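PDB 4WV3: anthranilate-CoA ligase from Stigmatella aurantiaca, which belongs to the ANL superfamily of AMP-binding enzymes, in which a large N-terminal domain is followed by a small, separately folded C-terminal domain. Local coordinates for residues L204-S209 / I262-P267; V251-S256 / S280-S285; S431-H436 / D478-K483. One frame throughout, in Å; residues are numbered along the deposited sequence.

Contact 1: L204-S209 / I262-P267; sequences LGLRES and IFYNAP
L204 and L206, the two neighbours of G205, meet the side chains of I262 and Y264, and the four illustrate how a connection can be fastened to a neighbouring strand without a single hydrogen bond passing between the two segments. L204 and Y264 approach from opposite directions: CD2 of L204 lies 3.3 Å from OH of Y264, and the methyl stands obliquely to the ring. L206 also runs against the tyrosine, its CD1 being 4.0 Å from the same OH, so the hydroxyl oxygen has a methyl from each leucine beside it. The other methyl of L206, CD2, turns to I262 and comes within 3.8 Å of CG1; here the two side chains pass at a slant. With CG1 of I262 beside its backbone N (chi1 -49°), CG2 is left facing L204, whose CD2 is 4.3 Å away, and each leucine thus receives its own branch of the isoleucine. The setting is the mixed central sheet of the AMP-binding domain, where strand 262-265 runs parallel between 211-214 and 289-292, and where a loop connects helix 191-204 to strand 211-214. G205, the first residue to leave the helical conformation, has a positive phi of 86°, and the chain changes course there, between the two leucines. Its carbonyl oxygen is bonded to R288, while E208, farther along the loop, makes a salt bridge with K26. W199, T212 and V291 also pack on Y264, whose side chain is about 8 Å from the bound 5'-O-[(S)-[(2-aminobenzoyl)oxy](hydroxy)phosphoryl]adenosine.

Contact 2: V251-S256 / S280-S285; sequences VLSTIS and SQHDLS
A leucine methylene laid on an imidazole face is the striking feature where L252 meets H282: CB of L252 sits 3.8 Å from the ring centroid and 18° off its normal, a CH-pi contact made by the very base of a helical side chain. The two side chains cross at about a right angle, and CD1 of L252 continues past the ring, 3.6 Å from CD2 of H282. One helical turn on, S256 grips the loop's backbone, its OG donating to O of D283 at 3.0 Å. That hydroxyl is 34° out of the carbonyl plane. These pairs fasten helix 248-258 to the loop that completes a beta-alpha-beta crossover, in which strand 262-265 leads through helix 267-274 to the parallel strand 289-292. D283 shapes the loop as an Asx turn: OD1 accepts hydrogen bonds from both N and OG of S285, with the two donors on the same face of the carboxylate. Inside this turn, L284 sends its branched end to the helix, where CG lies 4.0 Å from CG2 of I255 and CD2 lies 4.2 Å from CD2 of L252. F279 and L276 extend the apolar packing around L252.

Contact 3: S431-H436 / D478-K483; sequences STLIQH and DHCTEK
H479 bonds to T432 across two helices, the side chain of one to the backbone of the other. NE2 of H479 donates to O of T432 at 2.8 Å with an N-H...O angle of 138°; the oxygen lies in the ring plane, yet the nitrogen stands 37° above the carbonyl plane. N of Q435 reaches this oxygen from the opposite face, so two donors hold it. The side chain of Q435 comes to the imidazole at about a right angle, with OE1 at the ring edge, 3.2 Å from CE1 of H479, and the amide plane turned 56° from the ring. OE1 also takes a weak hydrogen bond from NZ of K483, whose chain bends twice to bring the amine there. Two apolar contacts accompany these bonds: CG2 of T432 is 3.6 Å from CB of K483, and CD2 of L433 is 3.6 Å from SG of C480. The helices belong to the small C-terminal domain of the ANL fold, where helix 426-433 leads into strand 439-448 and helix 470-483 packs alongside. A type I turn from L433 to H436 contains Q435 and sets it beside the ring. In the next shell, H436 is bonded through NE2 to Q475, one turn before H479, and OG1 of T432 is bonded to O of E428. L433 also rests on C442 and V444 of strand 439-448, while I434 and Q435 touch A300 of helix 299-309.

From the N terminus, contact 1 opens at the end of helix 191-204 and closes at strand 262-265, closing a loop that holds strand 211-214, helix 221-234, strand 237-239 and helix 248-258. Contact 2 opens before that loop has closed, on helix 248-258, and closes beyond it at 280-285, so the two cross. They also touch: F263, on strand 262-265, packs against V251 and I255 of the helix, so the strand has the 204-209 loop on one side and helix 248-258 on the other. Contact 3 follows in series within the C-terminal domain, joining helices 426-433 and 470-483; its centre is about 31 Å from the centre of each of the other two.

Contact 1: L204-S209 / I262-P267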
ATOM      1  N   LEU A 204       5.567  -8.611  12.839  1.00 18.06           N
ATOM      2  CA  LEU A 204       4.817  -7.560  13.515  1.00 14.53           C
ATOM      3  C   LEU A 204       4.359  -8.021  14.892  1.00 19.88           C
ATOM      4  O   LEU A 204       4.377  -7.252  15.853  1.00 22.31           O
ATOM      5  CB  LEU A 204       3.614  -7.126  12.677  1.00 12.22           C
ATOM      6  CG  LEU A 204       2.790  -5.985  13.277  1.00 14.80           C
ATOM      7  CD1 LEU A 204       3.648  -4.739  13.441  1.00 12.93           C
ATOM      8  CD2 LEU A 204       1.567  -5.692  12.427  1.00 12.84           C
ATOM      9  N   GLY A 205       3.950  -9.282  14.982  1.00 16.39           N
ATOM     10  CA  GLY A 205       3.516  -9.851  16.243  1.00 13.52           C
ATOM     11  C   GLY A 205       2.052  -9.592  16.539  1.00 16.76           C
ATOM     12  O   GLY A 205       1.676  -9.371  17.690  1.00 18.18           O
ATOM     13  N   LEU A 206       1.225  -9.615  15.497  1.00 19.14           N
ATOM     14  CA  LEU A 206      -0.214  -9.443  15.659  1.00 18.67           C
ATOM     15  C   LEU A 206      -0.818 -10.556  16.505  1.00 22.67           C
ATOM     16  O   LEU A 206      -0.484 -11.729  16.334  1.00 22.46           O
ATOM     17  CB  LEU A 206      -0.915  -9.393  14.300  1.00 17.93           C
ATOM     18  CG  LEU A 206      -1.054  -8.019  13.647  1.00 19.63           C
ATOM     19  CD1 LEU A 206      -1.880  -8.119  12.377  1.00 18.31           C
ATOM     20  CD2 LEU A 206      -1.680  -7.032  14.619  1.00 17.72           C
ATOM     21  N   ARG A 207      -1.708 -10.180  17.415  1.00 22.05           N
ATOM     22  CA  ARG A 207      -2.375 -11.143  18.282  1.00 16.13           C
ATOM     23  C   ARG A 207      -3.874 -10.866  18.365  1.00 17.03           C
ATOM     24  O   ARG A 207      -4.358  -9.860  17.848  1.00 17.00           O
ATOM     25  CB  ARG A 207      -1.735 -11.144  19.673  1.00 16.00           C
ATOM     26  CG  ARG A 207      -1.581  -9.765  20.292  1.00 21.84           C
ATOM     27  CD  ARG A 207      -0.356  -9.704  21.193  1.00 21.94           C
ATOM     28  NE  ARG A 207      -0.219  -8.407  21.848  1.00 24.41           N
ATOM     29  CZ  ARG A 207       0.874  -8.006  22.491  1.00 25.15           C
ATOM     30  NH1 ARG A 207       1.935  -8.800  22.560  1.00 24.36           N
ATOM     31  NH2 ARG A 207       0.910  -6.809  23.059  1.00 23.39           N
ATOM     32  N   GLU A 208      -4.601 -11.768  19.018  1.00 20.34           N
ATOM     33  CA  GLU A 208      -6.059 -11.697  19.084  1.00 26.05           C
ATOM     34  C   GLU A 208      -6.567 -10.452  19.816  1.00 26.34           C
ATOM     35  O   GLU A 208      -7.645  -9.937  19.510  1.00 23.05           O
ATOM     36  CB  GLU A 208      -6.615 -12.974  19.727  1.00 24.31           C
ATOM     37  CG  GLU A 208      -8.133 -13.055  19.793  1.00 31.43           C
ATOM     38  CD  GLU A 208      -8.687 -12.548  21.111  1.00 35.61           C
ATOM     39  OE1 GLU A 208      -7.905 -12.421  22.076  1.00 37.92           O
ATOM     40  OE2 GLU A 208      -9.905 -12.278  21.182  1.00 36.05           O
ATOM     41  N   SER A 209      -5.784  -9.964  20.772  1.00 24.72           N
ATOM     42  CA  SER A 209      -6.176  -8.799  21.561  1.00 16.06           C
ATOM     43  C   SER A 209      -5.952  -7.484  20.815  1.00 19.55           C
ATOM     44  O   SER A 209      -6.380  -6.425  21.273  1.00 23.46           O
ATOM     45  CB  SER A 209      -5.423  -8.779  22.892  1.00 11.90           C
ATOM     46  OG  SER A 209      -4.023  -8.754  22.682  1.00 20.34           O
ATOM     47  N   ILE A 262      -2.820  -0.994  16.672  1.00 13.39           N
ATOM     48  CA  ILE A 262      -1.861  -0.958  15.575  1.00 13.83           C
ATOM     49  C   ILE A 262      -2.294   0.077  14.540  1.00 16.55           C
ATOM     50  O   ILE A 262      -3.458   0.113  14.139  1.00 15.50           O
ATOM     51  CB  ILE A 262      -1.739  -2.333  14.887  1.00 15.44           C
ATOM     52  CG1 ILE A 262      -1.534  -3.441  15.925  1.00 11.63           C
ATOM     53  CG2 ILE A 262      -0.605  -2.326  13.872  1.00 10.17           C
ATOM     54  CD1 ILE A 262      -0.244  -3.321  16.707  1.00 10.05           C
ATOM     55  N   PHE A 263      -1.358   0.916  14.109  1.00 16.84           N
ATOM     56  CA  PHE A 263      -1.666   1.965  13.144  1.00 16.57           C
ATOM     57  C   PHE A 263      -0.750   1.908  11.924  1.00 17.82           C
ATOM     58  O   PHE A 263       0.473   1.945  12.053  1.00 19.29           O
ATOM     59  CB  PHE A 263      -1.584   3.342  13.808  1.00 17.56           C
ATOM     60  CG  PHE A 263      -1.906   4.482  12.883  1.00 17.97           C
ATOM     61  CD1 PHE A 263      -3.129   4.542  12.235  1.00 14.55           C
ATOM     62  CD2 PHE A 263      -0.992   5.503  12.674  1.00 15.94           C
ATOM     63  CE1 PHE A 263      -3.430   5.591  11.387  1.00 17.23           C
ATOM     64  CE2 PHE A 263      -1.289   6.557  11.830  1.00 16.44           C
ATOM     65  CZ  PHE A 263      -2.509   6.600  11.185  1.00 15.96           C
ATOM     66  N   TYR A 264      -1.352   1.817  10.742  1.00 16.70           N
ATOM     67  CA  TYR A 264      -0.597   1.790   9.494  1.00 16.59           C
ATOM     68  C   TYR A 264      -0.739   3.119   8.760  1.00 19.20           C
ATOM     69  O   TYR A 264      -1.824   3.703   8.721  1.00 16.39           O
ATOM     70  CB  TYR A 264      -1.091   0.668   8.578  1.00 15.04           C
ATOM     71  CG  TYR A 264      -1.069  -0.722   9.176  1.00 18.27           C
ATOM     72  CD1 TYR A 264      -2.058  -1.136  10.060  1.00 15.57           C
ATOM     73  CD2 TYR A 264      -0.079  -1.631   8.829  1.00 14.80           C
ATOM     74  CE1 TYR A 264      -2.047  -2.406  10.599  1.00 12.22           C
ATOM     75  CE2 TYR A 264      -0.059  -2.905   9.363  1.00 16.42           C
ATOM     76  CZ  TYR A 264      -1.046  -3.287  10.247  1.00 15.02           C
ATOM     77  OH  TYR A 264      -1.032  -4.556  10.779  1.00 14.94           O
ATOM     78  N   ASN A 265       0.356   3.584   8.169  1.00 20.72           N
ATOM     79  CA  ASN A 265       0.343   4.817   7.390  1.00 14.54           C
ATOM     80  C   ASN A 265       1.595   4.934   6.527  1.00 11.99           C
ATOM     81  O   ASN A 265       2.488   4.091   6.596  1.00 10.81           O
ATOM     82  CB  ASN A 265       0.218   6.035   8.311  1.00 15.50           C
ATOM     83  CG  ASN A 265      -0.378   7.242   7.608  1.00 15.67           C
ATOM     84  OD1 ASN A 265      -0.376   7.322   6.380  1.00 21.58           O
ATOM     85  ND2 ASN A 265      -0.889   8.189   8.386  1.00 13.90           N
ATOM     86  N   ALA A 266       1.645   5.978   5.708  1.00 17.66           N
ATOM     87  CA  ALA A 266       2.816   6.274   4.894  1.00 14.85           C
ATOM     88  C   ALA A 266       3.547   7.457   5.517  1.00 12.67           C
ATOM     89  O   ALA A 266       2.939   8.233   6.253  1.00 12.98           O
ATOM     90  CB  ALA A 266       2.395   6.593   3.464  1.00 12.12           C
ATOM     91  N   PRO A 267       4.857   7.592   5.239  1.00 15.16           N
ATOM     92  CA  PRO A 267       5.652   8.715   5.749  1.00 16.47           C
ATOM     93  C   PRO A 267       5.015  10.076   5.475  1.00 15.12           C
ATOM     94  O   PRO A 267       5.135  10.982   6.300  1.00 17.75           O
ATOM     95  CB  PRO A 267       6.963   8.585   4.975  1.00 12.83           C
ATOM     96  CG  PRO A 267       7.096   7.127   4.743  1.00 14.84           C
ATOM     97  CD  PRO A 267       5.697   6.619   4.516  1.00 14.07           C
TER

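Contact 2: V251-S256 / S280-S285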
ATOM      1  N   VAL A 251      -8.166  11.423  11.043  1.00 23.17           N
ATOM      2  CA  VAL A 251      -7.474  10.151  11.205  1.00 22.48           C
ATOM      3  C   VAL A 251      -7.105   9.936  12.669  1.00 23.82           C
ATOM      4  O   VAL A 251      -7.312   8.855  13.220  1.00 20.39           O
ATOM      5  CB  VAL A 251      -6.199  10.092  10.344  1.00 20.30           C
ATOM      6  CG1 VAL A 251      -5.518   8.740  10.495  1.00 20.69           C
ATOM      7  CG2 VAL A 251      -6.533  10.362   8.888  1.00 24.95           C
ATOM      8  N   LEU A 252      -6.567  10.978  13.296  1.00 22.67           N
ATOM      9  CA  LEU A 252      -6.163  10.910  14.696  1.00 22.66           C
ATOM     10  C   LEU A 252      -7.366  10.769  15.620  1.00 25.02           C
ATOM     11  O   LEU A 252      -7.267  10.185  16.700  1.00 25.30           O
ATOM     12  CB  LEU A 252      -5.352  12.149  15.079  1.00 17.12           C
ATOM     13  CG  LEU A 252      -4.040  12.343  14.318  1.00 18.15           C
ATOM     14  CD1 LEU A 252      -3.346  13.615  14.771  1.00 21.85           C
ATOM     15  CD2 LEU A 252      -3.132  11.137  14.502  1.00 16.50           C
ATOM     16  N   SER A 253      -8.502  11.305  15.188  1.00 22.33           N
ATOM     17  CA  SER A 253      -9.728  11.227  15.971  1.00 22.90           C
ATOM     18  C   SER A 253     -10.316   9.822  15.911  1.00 22.37           C
ATOM     19  O   SER A 253     -10.903   9.343  16.882  1.00 25.97           O
ATOM     20  CB  SER A 253     -10.745  12.247  15.467  1.00 19.04           C
ATOM     21  OG  SER A 253     -10.152  13.528  15.368  1.00 37.85           O
ATOM     22  N   THR A 254     -10.155   9.171  14.764  1.00 20.58           N
ATOM     23  CA  THR A 254     -10.581   7.787  14.600  1.00 21.45           C
ATOM     24  C   THR A 254      -9.795   6.898  15.558  1.00 20.43           C
ATOM     25  O   THR A 254     -10.346   5.975  16.161  1.00 25.53           O
ATOM     26  CB  THR A 254     -10.388   7.307  13.146  1.00 16.53           C
ATOM     27  OG1 THR A 254     -11.225   8.077  12.275  1.00 17.11           O
ATOM     28  CG2 THR A 254     -10.749   5.837  13.008  1.00 18.20           C
ATOM     29  N   ILE A 255      -8.508   7.197  15.703  1.00 15.73           N
ATOM     30  CA  ILE A 255      -7.651   6.501  16.656  1.00 23.42           C
ATOM     31  C   ILE A 255      -8.164   6.691  18.082  1.00 22.39           C
ATOM     32  O   ILE A 255      -8.150   5.760  18.888  1.00 25.58           O
ATOM     33  CB  ILE A 255      -6.190   6.993  16.558  1.00 24.30           C
ATOM     34  CG1 ILE A 255      -5.632   6.725  15.158  1.00 19.23           C
ATOM     35  CG2 ILE A 255      -5.320   6.325  17.614  1.00 16.69           C
ATOM     36  CD1 ILE A 255      -4.186   7.140  14.984  1.00 17.02           C
ATOM     37  N   SER A 256      -8.631   7.898  18.385  1.00 17.00           N
ATOM     38  CA  SER A 256      -9.158   8.200  19.711  1.00 24.37           C
ATOM     39  C   SER A 256     -10.483   7.492  19.974  1.00 21.83           C
ATOM     40  O   SER A 256     -10.694   6.934  21.051  1.00 22.16           O
ATOM     41  CB  SER A 256      -9.329   9.710  19.892  1.00 19.21           C
ATOM     42  OG  SER A 256      -8.074  10.365  19.925  1.00 27.87           O
ATOM     43  N   SER A 280      -0.924  16.615  19.614  1.00 26.76           N
ATOM     44  CA  SER A 280      -0.959  15.925  20.898  1.00 20.97           C
ATOM     45  C   SER A 280      -2.326  15.996  21.574  1.00 27.32           C
ATOM     46  O   SER A 280      -2.557  15.340  22.591  1.00 27.91           O
ATOM     47  CB  SER A 280       0.119  16.484  21.830  1.00 23.12           C
ATOM     48  OG  SER A 280      -0.043  17.879  22.015  1.00 32.98           O
ATOM     49  N   GLN A 281      -3.232  16.785  21.007  1.00 19.43           N
ATOM     50  CA  GLN A 281      -4.561  16.950  21.589  1.00 25.49           C
ATOM     51  C   GLN A 281      -5.441  15.717  21.389  1.00 27.13           C
ATOM     52  O   GLN A 281      -6.511  15.607  21.988  1.00 32.15           O
ATOM     53  CB  GLN A 281      -5.247  18.197  21.026  1.00 23.31           C
ATOM     54  CG  GLN A 281      -4.523  19.495  21.348  1.00 27.68           C
ATOM     55  CD  GLN A 281      -4.446  19.772  22.838  1.00 28.15           C
ATOM     56  OE1 GLN A 281      -5.307  19.345  23.608  1.00 30.07           O
ATOM     57  NE2 GLN A 281      -3.408  20.489  23.253  1.00 26.35           N
ATOM     58  N   HIS A 282      -4.986  14.794  20.550  1.00 23.23           N
ATOM     59  CA  HIS A 282      -5.711  13.550  20.320  1.00 22.42           C
ATOM     60  C   HIS A 282      -5.124  12.430  21.171  1.00 25.42           C
ATOM     61  O   HIS A 282      -3.906  12.317  21.309  1.00 24.32           O
ATOM     62  CB  HIS A 282      -5.658  13.164  18.842  1.00 23.78           C
ATOM     63  CG  HIS A 282      -6.065  14.263  17.913  1.00 25.68           C
ATOM     64  ND1 HIS A 282      -7.369  14.449  17.506  1.00 24.93           N
ATOM     65  CD2 HIS A 282      -5.340  15.233  17.307  1.00 19.14           C
ATOM     66  CE1 HIS A 282      -7.430  15.487  16.690  1.00 29.06           C
ATOM     67  NE2 HIS A 282      -6.212  15.981  16.553  1.00 24.19           N
ATOM     68  N   ASP A 283      -5.994  11.606  21.743  1.00 21.60           N
ATOM     69  CA  ASP A 283      -5.554  10.491  22.573  1.00 24.40           C
ATOM     70  C   ASP A 283      -5.123   9.306  21.714  1.00 23.36           C
ATOM     71  O   ASP A 283      -5.948   8.659  21.069  1.00 22.64           O
ATOM     72  CB  ASP A 283      -6.658  10.073  23.545  1.00 19.03           C
ATOM     73  CG  ASP A 283      -6.236   8.934  24.451  1.00 25.24           C
ATOM     74  OD1 ASP A 283      -5.022   8.801  24.714  1.00 24.34           O
ATOM     75  OD2 ASP A 283      -7.118   8.175  24.903  1.00 44.08           O
ATOM     76  N   LEU A 284      -3.823   9.029  21.714  1.00 23.31           N
ATOM     77  CA  LEU A 284      -3.259   7.940  20.921  1.00 21.35           C
ATOM     78  C   LEU A 284      -2.676   6.853  21.820  1.00 26.19           C
ATOM     79  O   LEU A 284      -1.774   6.120  21.417  1.00 28.00           O
ATOM     80  CB  LEU A 284      -2.169   8.473  19.987  1.00 18.14           C
ATOM     81  CG  LEU A 284      -2.561   9.025  18.612  1.00 23.77           C
ATOM     82  CD1 LEU A 284      -3.522  10.197  18.719  1.00 18.82           C
ATOM     83  CD2 LEU A 284      -1.314   9.430  17.843  1.00 23.08           C
ATOM     84  N   SER A 285      -3.200   6.749  23.038  1.00 21.08           N
ATOM     85  CA  SER A 285      -2.644   5.845  24.040  1.00 27.17           C
ATOM     86  C   SER A 285      -2.913   4.365  23.761  1.00 26.49           C
ATOM     87  O   SER A 285      -2.186   3.498  24.244  1.00 28.14           O
ATOM     88  CB  SER A 285      -3.154   6.215  25.436  1.00 21.23           C
ATOM     89  OG  SER A 285      -4.563   6.105  25.513  1.00 31.26           O
TER

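Contact 3: S431-H436 / D478-K483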
ATOM      1  N   SER A 431      15.860  12.609   2.929  1.00 18.26           N
ATOM      2  CA  SER A 431      15.921  12.295   4.353  1.00 18.83           C
ATOM      3  C   SER A 431      16.710  13.351   5.115  1.00 23.86           C
ATOM      4  O   SER A 431      16.449  13.608   6.290  1.00 25.99           O
ATOM      5  CB  SER A 431      16.550  10.917   4.572  1.00 22.28           C
ATOM      6  OG  SER A 431      16.689  10.633   5.952  1.00 31.41           O
ATOM      7  N   THR A 432      17.680  13.958   4.439  1.00 20.02           N
ATOM      8  CA  THR A 432      18.489  15.010   5.036  1.00 20.66           C
ATOM      9  C   THR A 432      17.707  16.318   5.100  1.00 19.59           C
ATOM     10  O   THR A 432      17.740  17.023   6.109  1.00 19.45           O
ATOM     11  CB  THR A 432      19.796  15.229   4.248  1.00 25.56           C
ATOM     12  OG1 THR A 432      20.605  14.049   4.326  1.00 29.17           O
ATOM     13  CG2 THR A 432      20.574  16.406   4.812  1.00 23.56           C
ATOM     14  N   LEU A 433      16.999  16.630   4.019  1.00 18.21           N
ATOM     15  CA  LEU A 433      16.204  17.852   3.941  1.00 16.52           C
ATOM     16  C   LEU A 433      15.104  17.887   4.998  1.00 15.08           C
ATOM     17  O   LEU A 433      14.815  18.938   5.572  1.00 11.62           O
ATOM     18  CB  LEU A 433      15.588  17.999   2.549  1.00 14.38           C
ATOM     19  CG  LEU A 433      16.537  18.329   1.397  1.00 15.28           C
ATOM     20  CD1 LEU A 433      15.869  18.051   0.063  1.00 15.53           C
ATOM     21  CD2 LEU A 433      16.973  19.780   1.477  1.00 17.65           C
ATOM     22  N   ILE A 434      14.498  16.734   5.257  1.00 15.06           N
ATOM     23  CA  ILE A 434      13.371  16.658   6.180  1.00 16.48           C
ATOM     24  C   ILE A 434      13.807  16.821   7.638  1.00 20.40           C
ATOM     25  O   ILE A 434      12.975  17.009   8.526  1.00 16.89           O
ATOM     26  CB  ILE A 434      12.579  15.342   5.998  1.00 19.61           C
ATOM     27  CG1 ILE A 434      11.115  15.533   6.408  1.00 21.35           C
ATOM     28  CG2 ILE A 434      13.238  14.203   6.765  1.00 17.91           C
ATOM     29  CD1 ILE A 434      10.236  14.337   6.116  1.00 20.94           C
ATOM     30  N   GLN A 435      15.114  16.758   7.879  1.00 19.14           N
ATOM     31  CA  GLN A 435      15.655  16.981   9.216  1.00 16.49           C
ATOM     32  C   GLN A 435      15.420  18.417   9.671  1.00 18.56           C
ATOM     33  O   GLN A 435      15.253  18.679  10.862  1.00 27.94           O
ATOM     34  CB  GLN A 435      17.148  16.652   9.264  1.00 18.20           C
ATOM     35  CG  GLN A 435      17.463  15.171   9.152  1.00 26.66           C
ATOM     36  CD  GLN A 435      18.952  14.889   9.161  1.00 29.34           C
ATOM     37  OE1 GLN A 435      19.769  15.801   9.028  1.00 29.42           O
ATOM     38  NE2 GLN A 435      19.313  13.622   9.318  1.00 39.41           N
ATOM     39  N   HIS A 436      15.410  19.346   8.719  1.00 17.70           N
ATOM     40  CA  HIS A 436      15.117  20.740   9.027  1.00 22.56           C
ATOM     41  C   HIS A 436      13.657  20.876   9.449  1.00 24.29           C
ATOM     42  O   HIS A 436      12.758  20.421   8.741  1.00 25.81           O
ATOM     43  CB  HIS A 436      15.413  21.640   7.827  1.00 18.75           C
ATOM     44  CG  HIS A 436      15.440  23.099   8.162  1.00 24.09           C
ATOM     45  ND1 HIS A 436      14.294  23.833   8.384  1.00 24.63           N
ATOM     46  CD2 HIS A 436      16.473  23.958   8.324  1.00 25.20           C
ATOM     47  CE1 HIS A 436      14.620  25.081   8.662  1.00 25.13           C
ATOM     48  NE2 HIS A 436      15.937  25.184   8.632  1.00 30.62           N
ATOM     49  N   ASP A 478      22.949  25.467   4.074  1.00 28.32           N
ATOM     50  CA  ASP A 478      24.040  25.167   4.997  1.00 34.05           C
ATOM     51  C   ASP A 478      23.866  23.799   5.651  1.00 31.51           C
ATOM     52  O   ASP A 478      24.843  23.158   6.039  1.00 32.25           O
ATOM     53  CB  ASP A 478      24.160  26.254   6.067  1.00 27.77           C
ATOM     54  CG  ASP A 478      24.496  27.613   5.481  1.00 38.55           C
ATOM     55  OD1 ASP A 478      24.984  27.661   4.331  1.00 39.60           O
ATOM     56  OD2 ASP A 478      24.275  28.630   6.171  1.00 34.57           O
ATOM     57  N   HIS A 479      22.618  23.359   5.770  1.00 29.66           N
ATOM     58  CA  HIS A 479      22.320  22.052   6.341  1.00 26.00           C
ATOM     59  C   HIS A 479      22.743  20.935   5.393  1.00 31.46           C
ATOM     60  O   HIS A 479      23.195  19.875   5.828  1.00 32.04           O
ATOM     61  CB  HIS A 479      20.827  21.939   6.658  1.00 23.45           C
ATOM     62  CG  HIS A 479      20.415  20.593   7.163  1.00 28.37           C
ATOM     63  ND1 HIS A 479      20.915  20.048   8.326  1.00 38.35           N
ATOM     64  CD2 HIS A 479      19.549  19.680   6.662  1.00 25.06           C
ATOM     65  CE1 HIS A 479      20.374  18.858   8.520  1.00 32.58           C
ATOM     66  NE2 HIS A 479      19.542  18.611   7.524  1.00 30.54           N
ATOM     67  N   CYS A 480      22.601  21.181   4.094  1.00 26.12           N
ATOM     68  CA  CYS A 480      22.971  20.197   3.083  1.00 23.70           C
ATOM     69  C   CYS A 480      24.482  20.137   2.884  1.00 30.07           C
ATOM     70  O   CYS A 480      25.021  19.115   2.461  1.00 32.48           O
ATOM     71  CB  CYS A 480      22.277  20.506   1.754  1.00 24.98           C
ATOM     72  SG  CYS A 480      20.489  20.264   1.780  1.00 29.64           S
ATOM     73  N   THR A 481      25.158  21.238   3.192  1.00 25.70           N
ATOM     74  CA  THR A 481      26.610  21.300   3.082  1.00 26.62           C
ATOM     75  C   THR A 481      27.261  20.496   4.205  1.00 29.39           C
ATOM     76  O   THR A 481      28.305  19.872   4.016  1.00 24.32           O
ATOM     77  CB  THR A 481      27.110  22.758   3.132  1.00 24.96           C
ATOM     78  OG1 THR A 481      26.446  23.527   2.121  1.00 29.10           O
ATOM     79  CG2 THR A 481      28.613  22.824   2.906  1.00 18.78           C
ATOM     80  N   GLU A 482      26.625  20.503   5.372  1.00 30.07           N
ATOM     81  CA  GLU A 482      27.167  19.824   6.543  1.00 33.30           C
ATOM     82  C   GLU A 482      26.882  18.324   6.552  1.00 26.73           C
ATOM     83  O   GLU A 482      27.645  17.547   7.125  1.00 27.47           O
ATOM     84  CB  GLU A 482      26.625  20.458   7.826  1.00 33.42           C
ATOM     85  CG  GLU A 482      27.127  21.868   8.086  1.00 44.77           C
ATOM     86  CD  GLU A 482      26.490  22.496   9.311  1.00 72.26           C
ATOM     87  OE1 GLU A 482      25.313  22.186   9.596  1.00 68.75           O
ATOM     88  OE2 GLU A 482      27.167  23.296   9.991  1.00 74.29           O
ATOM     89  N   LYS A 483      25.789  17.918   5.913  1.00 27.17           N
ATOM     90  CA  LYS A 483      25.328  16.534   6.015  1.00 29.80           C
ATOM     91  C   LYS A 483      25.585  15.674   4.777  1.00 28.66           C
ATOM     92  O   LYS A 483      25.688  14.451   4.882  1.00 24.90           O
ATOM     93  CB  LYS A 483      23.841  16.489   6.382  1.00 27.90           C
ATOM     94  CG  LYS A 483      23.564  16.378   7.875  1.00 31.65           C
ATOM     95  CD  LYS A 483      24.038  17.605   8.634  1.00 32.00           C
ATOM     96  CE  LYS A 483      23.810  17.450  10.128  1.00 50.44           C
ATOM     97  NZ  LYS A 483      22.373  17.230  10.455  1.00 53.74           N
TER